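Local atomic coordinates of CalG4 (Micromonospora echinospora, PDB entry 3IA7), a protein that belongs to the GT-B structural class, with two Rossmann-like domains, each built round a parallel beta-sheet flanked by helices. Residues Thr189-Pro194 and Glu206-Val211. Residues are numbered along the deposited sequence; the frame is centred on the assembly and turned at random.
Sequences TIVFLP and ERFAFV
Thr189, Ile190 and Val191 run parallel to Phe208, Ala209 and Phe210 at 4.8 Å between strand axes, their directions 20° apart. Four backbone hydrogen bonds join them: Thr189 N to Arg207 O, Ala209 N to Thr189 O, Val191 N to Ala209 O and Val211 N to Val191 O. The Val191-Ala209 bond is the straightest, 174° at the hydrogen. Past the strand, an inverse gamma turn centred on Phe192 has Leu193 N return weakly to Val191 O, which thereby serves two donors.

On one face, Thr189 and Val191 lie side by side with Phe208 and Phe210. Thr189 CB lies 3.7 Å from Phe208 CD1, and Val191 CG1 the same distance from Phe210 CD1. With OG1 beside its backbone N and anti to the carbonyl carbon (chi1 -60°), Thr189 donates from OG1 to a water at 2.6 Å; this water donates in turn to Arg207 O. The water oxygen also sits over the centre of the Phe208 ring. Leu193 O approaches Phe210 near the plane of its ring, at the edge, 3.4 Å from CB.

The other face carries Ile190 and Ala209, both also touching Glu392 of helix 385-400. Val211 CG2 is wedged 3.5 Å from both Ile190 CG2 and Phe192 CD1. Ile190 is also hydrogen-bonded through its backbone to Arg129 and Thr131, tying it to strand 127-131.

The pair thus forms one edge of the seven-stranded parallel sheet, with 208-210 as the edge strand within this chain. Arg207 O, shared by Thr189 N and the water, is gripped twice, and the OG1 hydroxyl finds its acceptor in the water within an otherwise largely apolar seam.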
ATOM      1  N   THR A 189      23.196  -2.739   4.534  1.00 13.31           N
ATOM      2  CA  THR A 189      22.313  -1.655   4.903  1.00 14.01           C
ATOM      3  C   THR A 189      21.276  -1.498   3.787  1.00 13.65           C
ATOM      4  O   THR A 189      21.657  -1.314   2.618  1.00 13.73           O
ATOM      5  CB  THR A 189      23.097  -0.318   5.092  1.00 14.21           C
ATOM      6  OG1 THR A 189      24.100  -0.482   6.146  1.00 17.10           O
ATOM      7  CG2 THR A 189      22.107   0.797   5.548  1.00 13.62           C
ATOM      8  N   ILE A 190      19.998  -1.590   4.161  1.00 12.68           N
ATOM      9  CA  ILE A 190      18.886  -1.418   3.275  1.00 13.85           C
ATOM     10  C   ILE A 190      18.381   0.003   3.506  1.00 13.38           C
ATOM     11  O   ILE A 190      17.953   0.385   4.617  1.00 13.12           O
ATOM     12  CB  ILE A 190      17.721  -2.456   3.526  1.00 13.91           C
ATOM     13  CG1 ILE A 190      18.250  -3.917   3.612  1.00 17.79           C
ATOM     14  CG2 ILE A 190      16.524  -2.237   2.484  1.00 12.69           C
ATOM     15  CD1 ILE A 190      18.718  -4.506   2.345  1.00 17.84           C
ATOM     16  N   VAL A 191      18.461   0.801   2.450  1.00 12.53           N
ATOM     17  CA  VAL A 191      18.099   2.193   2.528  1.00 11.81           C
ATOM     18  C   VAL A 191      16.822   2.385   1.725  1.00 13.11           C
ATOM     19  O   VAL A 191      16.799   2.070   0.506  1.00 12.36           O
ATOM     20  CB  VAL A 191      19.232   3.062   1.897  1.00 12.12           C
ATOM     21  CG1 VAL A 191      18.837   4.517   1.959  1.00 11.50           C
ATOM     22  CG2 VAL A 191      20.566   2.848   2.623  1.00 13.24           C
ATOM     23  N   PHE A 192      15.768   2.910   2.347  1.00 13.17           N
ATOM     24  CA  PHE A 192      14.442   2.986   1.680  1.00 14.15           C
ATOM     25  C   PHE A 192      14.286   4.248   0.847  1.00 14.16           C
ATOM     26  O   PHE A 192      13.279   4.993   0.952  1.00 15.11           O
ATOM     27  CB  PHE A 192      13.340   2.840   2.746  1.00 15.22           C
ATOM     28  CG  PHE A 192      13.366   1.475   3.422  1.00 15.35           C
ATOM     29  CD1 PHE A 192      13.164   0.310   2.678  1.00 17.93           C
ATOM     30  CD2 PHE A 192      13.570   1.382   4.798  1.00 21.09           C
ATOM     31  CE1 PHE A 192      13.199  -0.964   3.289  1.00 23.45           C
ATOM     32  CE2 PHE A 192      13.588   0.101   5.428  1.00 23.03           C
ATOM     33  CZ  PHE A 192      13.437  -1.058   4.665  1.00 19.53           C
ATOM     34  N   LEU A 193      15.329   4.543   0.063  1.00 12.35           N
ATOM     35  CA  LEU A 193      15.383   5.743  -0.783  1.00 12.85           C
ATOM     36  C   LEU A 193      15.893   5.311  -2.140  1.00 12.54           C
ATOM     37  O   LEU A 193      16.594   4.305  -2.223  1.00 12.33           O
ATOM     38  CB  LEU A 193      16.413   6.780  -0.292  1.00 13.01           C
ATOM     39  CG  LEU A 193      16.331   7.228   1.185  1.00 17.67           C
ATOM     40  CD1 LEU A 193      17.418   8.226   1.423  1.00 17.68           C
ATOM     41  CD2 LEU A 193      15.067   7.884   1.544  1.00 22.17           C
ATOM     42  N   PRO A 194      15.535   6.058  -3.177  1.00 12.69           N
ATOM     43  CA  PRO A 194      16.211   5.805  -4.453  1.00 12.86           C
ATOM     44  C   PRO A 194      17.621   6.341  -4.367  1.00 11.97           C
ATOM     45  O   PRO A 194      17.881   7.367  -3.714  1.00 10.68           O
ATOM     46  CB  PRO A 194      15.344   6.548  -5.476  1.00 13.13           C
ATOM     47  CG  PRO A 194      14.768   7.721  -4.728  1.00 12.81           C
ATOM     48  CD  PRO A 194      14.514   7.121  -3.283  1.00 11.76           C
ATOM     49  N   GLU A 206      28.893  -1.772  -2.264  1.00 19.21           N
ATOM     50  CA  GLU A 206      27.855  -2.774  -2.455  1.00 21.21           C
ATOM     51  C   GLU A 206      27.179  -3.219  -1.144  1.00 20.58           C
ATOM     52  O   GLU A 206      26.145  -3.855  -1.228  1.00 22.90           O
ATOM     53  CB  GLU A 206      28.377  -4.010  -3.223  1.00 22.68           C
ATOM     54  CG  GLU A 206      29.552  -4.671  -2.538  1.00 25.89           C
ATOM     55  CD  GLU A 206      30.830  -3.826  -2.680  1.00 34.26           C
ATOM     56  OE1 GLU A 206      30.905  -2.987  -3.622  1.00 36.42           O
ATOM     57  OE2 GLU A 206      31.728  -3.963  -1.821  1.00 36.23           O
ATOM     58  N   ARG A 207      27.731  -2.867   0.021  1.00 18.12           N
ATOM     59  CA  ARG A 207      27.041  -3.076   1.322  1.00 18.43           C
ATOM     60  C   ARG A 207      25.790  -2.206   1.509  1.00 17.80           C
ATOM     61  O   ARG A 207      25.049  -2.365   2.480  1.00 19.91           O
ATOM     62  CB  ARG A 207      27.988  -2.844   2.475  1.00 17.66           C
ATOM     63  CG  ARG A 207      29.192  -3.840   2.567  1.00 19.04           C
ATOM     64  CD  ARG A 207      30.085  -3.338   3.672  1.00 18.67           C
ATOM     65  NE  ARG A 207      30.709  -2.053   3.319  1.00 21.95           N
ATOM     66  CZ  ARG A 207      31.612  -1.434   4.077  1.00 23.47           C
ATOM     67  NH1 ARG A 207      31.963  -1.971   5.227  1.00 24.41           N
ATOM     68  NH2 ARG A 207      32.147  -0.278   3.699  1.00 24.57           N
ATOM     69  N   PHE A 208      25.550  -1.255   0.619  1.00 16.71           N
ATOM     70  CA  PHE A 208      24.350  -0.400   0.729  1.00 15.60           C
ATOM     71  C   PHE A 208      23.404  -0.739  -0.426  1.00 15.88           C
ATOM     72  O   PHE A 208      23.796  -0.623  -1.592  1.00 16.86           O
ATOM     73  CB  PHE A 208      24.721   1.084   0.696  1.00 14.16           C
ATOM     74  CG  PHE A 208      25.567   1.517   1.876  1.00 15.65           C
ATOM     75  CD1 PHE A 208      24.964   2.087   3.000  1.00 15.74           C
ATOM     76  CD2 PHE A 208      26.937   1.279   1.889  1.00 14.99           C
ATOM     77  CE1 PHE A 208      25.735   2.491   4.112  1.00 11.82           C
ATOM     78  CE2 PHE A 208      27.726   1.623   3.008  1.00 18.23           C
ATOM     79  CZ  PHE A 208      27.118   2.261   4.119  1.00 16.29           C
ATOM     80  N   ALA A 209      22.197  -1.190  -0.109  1.00 12.98           N
ATOM     81  CA  ALA A 209      21.178  -1.374  -1.152  1.00 13.79           C
ATOM     82  C   ALA A 209      20.113  -0.238  -1.112  1.00 14.35           C
ATOM     83  O   ALA A 209      19.368  -0.081  -0.127  1.00 13.93           O
ATOM     84  CB  ALA A 209      20.514  -2.753  -1.027  1.00 13.05           C
ATOM     85  N   PHE A 210      20.048   0.548  -2.178  1.00 11.60           N
ATOM     86  CA  PHE A 210      19.039   1.683  -2.228  1.00 11.86           C
ATOM     87  C   PHE A 210      17.744   1.150  -2.864  1.00 11.29           C
ATOM     88  O   PHE A 210      17.596   1.113  -4.108  1.00 11.36           O
ATOM     89  CB  PHE A 210      19.617   2.910  -2.962  1.00 11.73           C
ATOM     90  CG  PHE A 210      20.822   3.497  -2.249  1.00 12.47           C
ATOM     91  CD1 PHE A 210      20.634   4.493  -1.267  1.00 12.80           C
ATOM     92  CD2 PHE A 210      22.096   2.979  -2.475  1.00  9.19           C
ATOM     93  CE1 PHE A 210      21.752   5.020  -0.550  1.00 11.99           C
ATOM     94  CE2 PHE A 210      23.252   3.478  -1.768  1.00 10.04           C
ATOM     95  CZ  PHE A 210      23.054   4.493  -0.786  1.00 12.30           C
ATOM     96  N   VAL A 211      16.845   0.651  -2.022  1.00 12.12           N
ATOM     97  CA  VAL A 211      15.652  -0.074  -2.516  1.00 12.06           C
ATOM     98  C   VAL A 211      14.431   0.810  -2.771  1.00 12.35           C
ATOM     99  O   VAL A 211      13.408   0.372  -3.315  1.00 13.43           O
ATOM    100  CB  VAL A 211      15.300  -1.335  -1.633  1.00 12.75           C
ATOM    101  CG1 VAL A 211      16.530  -2.320  -1.554  1.00 13.45           C
ATOM    102  CG2 VAL A 211      14.765  -0.858  -0.244  1.00 11.88           C
TER
HETATM  103  O   HOH W   1      26.245  -1.254   4.987  1.00 23.91           O